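Local coordinates for protein N-alpha-acetyltransferase 35, NatC auxiliary subunit (Saccharomyces cerevisiae, PDB 6YGA) that serves as the auxiliary subunit of the NatC N-terminal acetyltransferase, which acetylates the N-terminal methionine of the L-A virus Gag protein, at residues N501-K506 / D514-K519; H367-S372 / M528-A533; G653-N656 / V661-T664. All coordinates share one frame; numbering follows the deposited sequence.

Interaction 1: residues N501-K506 / D514-K519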
# COMPACT_ATOMS: atom_id res chain seq x y z
N ASN B 501 16.16 53.56 10.65
CA ASN B 501 16.87 53.85 11.89
C ASN B 501 18.10 54.70 11.62
O ASN B 501 18.42 55.60 12.41
CB ASN B 501 17.24 52.56 12.60
CG ASN B 501 17.86 52.80 13.96
OD1 ASN B 501 17.60 53.82 14.60
ND2 ASN B 501 18.70 51.87 14.40
N LYS B 502 18.81 54.43 10.52
CA LYS B 502 19.95 55.28 10.15
C LYS B 502 19.49 56.70 9.84
O LYS B 502 20.15 57.67 10.22
CB LYS B 502 20.69 54.68 8.96
CG LYS B 502 21.36 53.34 9.21
CD LYS B 502 22.42 53.06 8.15
CE LYS B 502 22.90 51.62 8.18
NZ LYS B 502 21.87 50.68 7.68
N LYS B 503 18.37 56.83 9.13
CA LYS B 503 17.87 58.16 8.77
C LYS B 503 17.38 58.92 10.00
O LYS B 503 17.50 60.15 10.04
CB LYS B 503 16.76 58.03 7.73
CG LYS B 503 16.25 59.35 7.19
CD LYS B 503 15.07 59.13 6.25
CE LYS B 503 14.35 60.44 5.95
NZ LYS B 503 13.03 60.21 5.32
N LEU B 504 16.83 58.22 10.99
CA LEU B 504 16.37 58.88 12.21
C LEU B 504 17.53 59.54 12.95
O LEU B 504 17.38 60.66 13.46
CB LEU B 504 15.66 57.88 13.12
CG LEU B 504 14.21 57.53 12.79
CD1 LEU B 504 13.74 56.37 13.65
CD2 LEU B 504 13.32 58.75 13.00
N LYS B 505 18.67 58.87 13.02
CA LYS B 505 19.82 59.42 13.74
C LYS B 505 20.29 60.73 13.10
O LYS B 505 20.72 61.65 13.80
CB LYS B 505 20.96 58.40 13.78
CG LYS B 505 20.56 57.06 14.38
CD LYS B 505 21.75 56.12 14.49
CE LYS B 505 21.35 54.79 15.11
NZ LYS B 505 22.53 53.90 15.32
N LYS B 506 20.21 60.82 11.77
CA LYS B 506 20.60 62.05 11.09
C LYS B 506 19.61 63.18 11.35
O LYS B 506 20.00 64.35 11.39
CB LYS B 506 20.73 61.81 9.59
CG LYS B 506 21.48 60.55 9.21
CD LYS B 506 21.22 60.18 7.76
CE LYS B 506 21.91 58.88 7.37
NZ LYS B 506 21.54 58.44 6.00
N ASP B 514 8.86 62.82 13.57
CA ASP B 514 7.79 62.07 14.22
C ASP B 514 7.16 61.07 13.26
O ASP B 514 6.84 59.94 13.65
CB ASP B 514 6.73 63.03 14.76
CG ASP B 514 7.28 63.96 15.82
OD1 ASP B 514 8.45 63.80 16.21
OD2 ASP B 514 6.53 64.86 16.27
N GLN B 515 6.97 61.47 12.00
CA GLN B 515 6.42 60.56 11.00
C GLN B 515 7.34 59.36 10.79
O GLN B 515 6.88 58.21 10.80
CB GLN B 515 6.21 61.30 9.67
CG GLN B 515 5.70 62.73 9.81
CD GLN B 515 4.24 62.79 10.23
OE1 GLN B 515 3.52 61.79 10.18
NE2 GLN B 515 3.80 63.97 10.65
N LEU B 516 8.63 59.62 10.62
CA LEU B 516 9.58 58.53 10.38
C LEU B 516 9.69 57.61 11.59
O LEU B 516 9.78 56.39 11.44
CB LEU B 516 10.95 59.11 10.02
CG LEU B 516 12.01 58.09 9.58
CD1 LEU B 516 11.55 57.35 8.34
CD2 LEU B 516 13.34 58.78 9.34
N ARG B 517 9.68 58.18 12.80
CA ARG B 517 9.68 57.35 14.00
C ARG B 517 8.40 56.54 14.10
O ARG B 517 8.41 55.41 14.60
CB ARG B 517 9.86 58.22 15.24
CG ARG B 517 10.08 57.44 16.52
CD ARG B 517 10.15 58.34 17.74
NE ARG B 517 11.23 59.32 17.64
CZ ARG B 517 12.47 59.11 18.07
NH1 ARG B 517 12.79 57.96 18.63
NH2 ARG B 517 13.38 60.06 17.94
N LEU B 518 7.28 57.09 13.63
CA LEU B 518 6.02 56.36 13.65
C LEU B 518 6.04 55.20 12.67
O LEU B 518 5.63 54.08 13.00
CB LEU B 518 4.85 57.30 13.34
CG LEU B 518 3.45 56.85 13.75
CD1 LEU B 518 3.34 56.79 15.27
CD2 LEU B 518 2.39 57.78 13.18
N LYS B 519 6.51 55.44 11.44
CA LYS B 519 6.64 54.36 10.47
C LYS B 519 7.62 53.31 10.96
O LYS B 519 7.39 52.10 10.79
CB LYS B 519 7.11 54.92 9.12
CG LYS B 519 6.28 56.05 8.56
CD LYS B 519 7.03 56.74 7.43
CE LYS B 519 6.19 57.80 6.74
NZ LYS B 519 6.95 58.47 5.65
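L504 and L516 face each other across the antiparallel arms of a helical hairpin, and K503 and R517 flank them. The apolar contact comes first. L516 has its CG anti to the backbone N (chi1 -173°), which sends the side chain across to the other arm. Its CD2 branch does most of the touching. L516 CD2 meets L504 CD2 at 3.7 Å. The two leucines pass alongside each other, each running toward the opposite helix, so their ends overlap side by side. L504 CD2 also lies over the backbone of the second arm, 3.7 Å from R517 N. Both leucines are buried.

The second kind of contact is made by the carbon chains of charged residues. K503 is extended and crosses L516 at a slant. Its chain from CB to CE passes over the CD2 methyl of L516, which touches all four carbons; the nearest is K503 CD at 3.6 Å. The lysine thus covers the CD2 side of L516 with methylenes and carries its ammonium group beyond them. R517 adds its CB, 4.2 Å from L504 CD2.

No hydrogen bond or salt bridge joins the two segments. The nearest charged groups across them are alike: K503 NZ and K519 NZ stand 6.3 Å apart. Like charges at this distance would, if anything, weakly oppose the contact, which rests on apolar packing.

The segments are the end of helix 465-506 and an early part of helix 511-564. Their axes come within 10.0 Å at an angle of 155°. M500 on the first helix packs against L516 and K519. Y520 and K513 on the second pack against L504, which extends the leucine contact along both arms of the hairpin.

Interaction 2: residues H367-S372 / M528-A533. With EDO (1,2-ethanediol), chain C.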
# COMPACT_ATOMS: atom_id res chain seq x y z
N HIS B 367 0.97 29.24 6.74
CA HIS B 367 2.08 28.70 5.97
C HIS B 367 2.66 29.76 5.03
O HIS B 367 3.88 29.91 4.93
CB HIS B 367 1.63 27.48 5.17
CG HIS B 367 1.37 26.27 6.02
ND1 HIS B 367 0.29 26.19 6.87
CD2 HIS B 367 2.04 25.10 6.14
CE1 HIS B 367 0.31 25.02 7.49
NE2 HIS B 367 1.36 24.34 7.06
N VAL B 368 1.79 30.50 4.35
CA VAL B 368 2.26 31.55 3.44
C VAL B 368 2.99 32.63 4.22
O VAL B 368 4.03 33.14 3.77
CB VAL B 368 1.08 32.13 2.64
CG1 VAL B 368 1.55 33.25 1.73
CG2 VAL B 368 0.39 31.03 1.84
N LYS B 369 2.47 33.00 5.39
CA LYS B 369 3.07 34.07 6.18
C LYS B 369 4.47 33.69 6.67
O LYS B 369 5.39 34.51 6.62
CB LYS B 369 2.17 34.42 7.36
CG LYS B 369 2.81 35.31 8.40
CD LYS B 369 1.75 35.97 9.26
CE LYS B 369 2.25 36.24 10.67
NZ LYS B 369 2.43 34.98 11.44
N GLU B 370 4.64 32.46 7.15
CA GLU B 370 5.95 32.08 7.67
C GLU B 370 6.97 31.90 6.55
O GLU B 370 8.17 32.05 6.78
CB GLU B 370 5.84 30.80 8.51
CG GLU B 370 4.98 30.99 9.77
CD GLU B 370 4.79 29.70 10.56
OE1 GLU B 370 5.69 28.84 10.54
OE2 GLU B 370 3.73 29.55 11.21
N PHE B 371 6.52 31.60 5.33
CA PHE B 371 7.42 31.46 4.19
C PHE B 371 7.73 32.78 3.51
O PHE B 371 8.84 32.96 3.00
CB PHE B 371 6.82 30.48 3.17
CG PHE B 371 7.68 30.29 1.95
CD1 PHE B 371 8.73 29.39 1.96
CD2 PHE B 371 7.42 31.01 0.79
CE1 PHE B 371 9.52 29.21 0.83
CE2 PHE B 371 8.21 30.84 -0.34
CZ PHE B 371 9.26 29.94 -0.32
N SER B 372 6.78 33.72 3.50
CA SER B 372 6.97 34.98 2.80
C SER B 372 7.11 36.19 3.72
O SER B 372 7.55 37.24 3.26
CB SER B 372 5.81 35.24 1.83
OG SER B 372 4.63 35.55 2.55
N MSE B 528 9.30 43.20 11.72
CA MSE B 528 10.71 42.81 11.85
C MSE B 528 10.91 41.39 12.38
O MSE B 528 11.70 40.63 11.83
CB MSE B 528 11.45 43.80 12.76
CG MSE B 528 12.95 43.55 12.83
SE MSE B 528 13.83 43.58 11.09
CE MSE B 528 15.23 44.88 11.50
N GLU B 529 10.19 41.05 13.45
CA GLU B 529 10.37 39.74 14.06
C GLU B 529 10.04 38.62 13.08
O GLU B 529 10.76 37.60 13.03
CB GLU B 529 9.50 39.63 15.32
CG GLU B 529 9.64 38.31 16.07
CD GLU B 529 8.82 38.29 17.35
OE1 GLU B 529 8.26 39.34 17.72
OE2 GLU B 529 8.72 37.21 17.97
N GLN B 530 8.99 38.78 12.28
CA GLN B 530 8.63 37.76 11.30
C GLN B 530 9.64 37.71 10.16
O GLN B 530 9.95 36.63 9.64
CB GLN B 530 7.22 38.01 10.76
CG GLN B 530 6.76 36.96 9.77
CD GLN B 530 6.71 35.58 10.38
OE1 GLN B 530 5.94 35.31 11.30
NE2 GLN B 530 7.56 34.68 9.88
N LEU B 531 10.16 38.87 9.74
CA LEU B 531 11.18 38.90 8.69
C LEU B 531 12.43 38.14 9.12
O LEU B 531 12.99 37.36 8.35
CB LEU B 531 11.52 40.34 8.32
CG LEU B 531 10.53 41.08 7.43
CD1 LEU B 531 10.83 42.58 7.44
CD2 LEU B 531 10.56 40.53 6.02
N GLN B 532 12.88 38.36 10.36
CA GLN B 532 14.06 37.64 10.84
C GLN B 532 13.79 36.14 10.91
O GLN B 532 14.64 35.33 10.52
CB GLN B 532 14.48 38.17 12.21
CG GLN B 532 14.97 39.61 12.19
CD GLN B 532 16.31 39.78 11.50
OE1 GLN B 532 17.03 38.80 11.27
NE2 GLN B 532 16.65 41.02 11.17
N ALA B 533 12.60 35.75 11.38
CA ALA B 533 12.28 34.34 11.47
C ALA B 533 12.20 33.71 10.08
O ALA B 533 12.72 32.61 9.86
CB ALA B 533 10.96 34.14 12.23
C1 EDO C . 5.48 26.55 5.62
O1 EDO C . 5.95 27.77 5.02
C2 EDO C . 5.47 25.44 4.58
O2 EDO C . 4.59 25.78 3.51
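Q530 gives up the most surface here, and it meets K369 and E370 at the end of helix 360-372. Its CG is anti to the backbone N (chi1 -178°), and the chain bends at chi2. This lays the amide against the other helix. Q530 NE2 sits 3.8 Å from E370 CA. Q530 OE1 faces K369 NZ at 3.5 Å. A bend at chi4 (-70°) brings NZ round to it. A bound ethanediol, probably from the crystallisation liquor, lies about 3 Å from the K369 side chain. The amide nitrogen is held from its own helix, by a hydrogen bond to T534 OG1. The same hydroxyl also bonds E370 O, so T534 ties the two helices together.

The contact joins two helices of the TPR-like region, far apart in sequence. E370 turns its carboxylate to the start of helix 319-328, where OE2 accepts a hydrogen bond from A319 N.

In the last turn of helix 360-372, S372 OG donates to V368 O at 2.8 Å, from above the carbonyl plane. V368 O also accepts from S372 N. Another ethanediol donates from O1 to H367 O (3.0 Å), and its O2 lies at the edge of the H367 ring.

Interaction 3: residues G653-N656 / V661-T664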
# COMPACT_ATOMS: atom_id res chain seq x y z
N GLY B 653 20.10 23.07 19.11
CA GLY B 653 20.10 24.35 19.79
C GLY B 653 18.72 24.97 19.91
O GLY B 653 18.45 25.71 20.87
N GLY B 654 17.84 24.69 18.96
CA GLY B 654 16.51 25.29 18.95
C GLY B 654 16.40 26.40 17.93
O GLY B 654 17.34 26.74 17.20
N ASP B 655 15.20 26.99 17.88
CA ASP B 655 14.86 27.99 16.88
C ASP B 655 15.10 29.43 17.34
O ASP B 655 14.83 30.36 16.57
CB ASP B 655 13.39 27.83 16.47
CG ASP B 655 13.21 26.78 15.38
OD1 ASP B 655 14.22 26.23 14.91
OD2 ASP B 655 12.05 26.52 15.01
N ASN B 656 15.61 29.64 18.56
CA ASN B 656 15.81 30.98 19.09
C ASN B 656 17.28 31.38 19.15
O ASN B 656 17.65 32.23 19.97
CB ASN B 656 15.18 31.10 20.47
CG ASN B 656 13.67 30.96 20.44
OD1 ASN B 656 13.10 30.07 21.07
ND2 ASN B 656 13.01 31.85 19.71
N VAL B 661 16.19 28.45 11.57
CA VAL B 661 14.88 28.08 12.08
C VAL B 661 14.44 26.83 11.33
O VAL B 661 14.21 26.88 10.12
CB VAL B 661 13.85 29.21 11.91
CG1 VAL B 661 12.44 28.71 12.20
CG2 VAL B 661 14.19 30.37 12.83
N THR B 662 14.35 25.71 12.05
CA THR B 662 13.99 24.43 11.46
C THR B 662 12.60 23.94 11.83
O THR B 662 12.05 23.10 11.11
CB THR B 662 15.01 23.35 11.86
OG1 THR B 662 14.93 23.12 13.27
CG2 THR B 662 16.42 23.78 11.49
N GLY B 663 12.02 24.43 12.93
CA GLY B 663 10.68 24.03 13.30
C GLY B 663 10.54 22.57 13.66
O GLY B 663 9.45 22.00 13.53
N THR B 664 11.62 21.94 14.11
CA THR B 664 11.65 20.51 14.39
C THR B 664 11.44 20.19 15.87
O THR B 664 11.79 19.10 16.31
CB THR B 664 12.96 19.90 13.91
OG1 THR B 664 14.06 20.59 14.52
CG2 THR B 664 13.08 20.01 12.40
O HOH W 1 16.25 24.49 15.11
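D655 turns its carboxylate onto V661, T662 and G663 through a chi1 of -84°, with CG beside its own backbone N, and a chi2 near zero. The result is a loop closed by an aspartate that grips two successive backbone N-H groups. It lies in the connection between helix 619-653 and helix 668-701. Each oxygen takes one short bond from the backbone. T662 N donates to D655 OD1 at 2.9 Å, reaching it on the syn side but 34° out of the carboxylate plane. G663 N donates to D655 OD2, also at 2.9 Å, on the syn lone pair, with a bent N-H angle of 137°. A weak second bond runs from G663 N to OD1. Together they fix the rotation of the carboxylate.

V661 packs beside it, with CG1 3.6 Å from D655 OD2. G654 leaves helix 619-653 with positive phi, at angles where a side chain would press on the carbonyl O of G653. T662 O accepts a bond from Q324 NE2 of helix 319-328. A water bridges D655 OD1, to which it donates at 2.7 Å, and T662 OG1, hydrogen-bonded at 2.6 Å. T662 OG1 also shares a hydrogen bond with T664 OG1 at 3.0 Å.

In the fold
Helix 511-564 connects interactions 1 and 2. Interaction 1 uses its early turns near the tip of the projecting hairpin, about 54 Å from the centre of the chain. Interaction 2 uses a later part, where helix 360-372 packs on it. Their centres are 24 Å apart. Along the chain, interaction 1 is nested inside the loop that interaction 2 closes. Interaction 3 follows later but lies 14 Å from interaction 2, centre to centre. These two touch, with A533 O 4.0 Å from V661 CG2. Both reach helix 319-328, through E370 and T662. The centres of interactions 1 and 3 are about 33 Å apart. The bound ethanediol at H367 belongs to interaction 2, where W438 NE1 also hydrogen-bonds it.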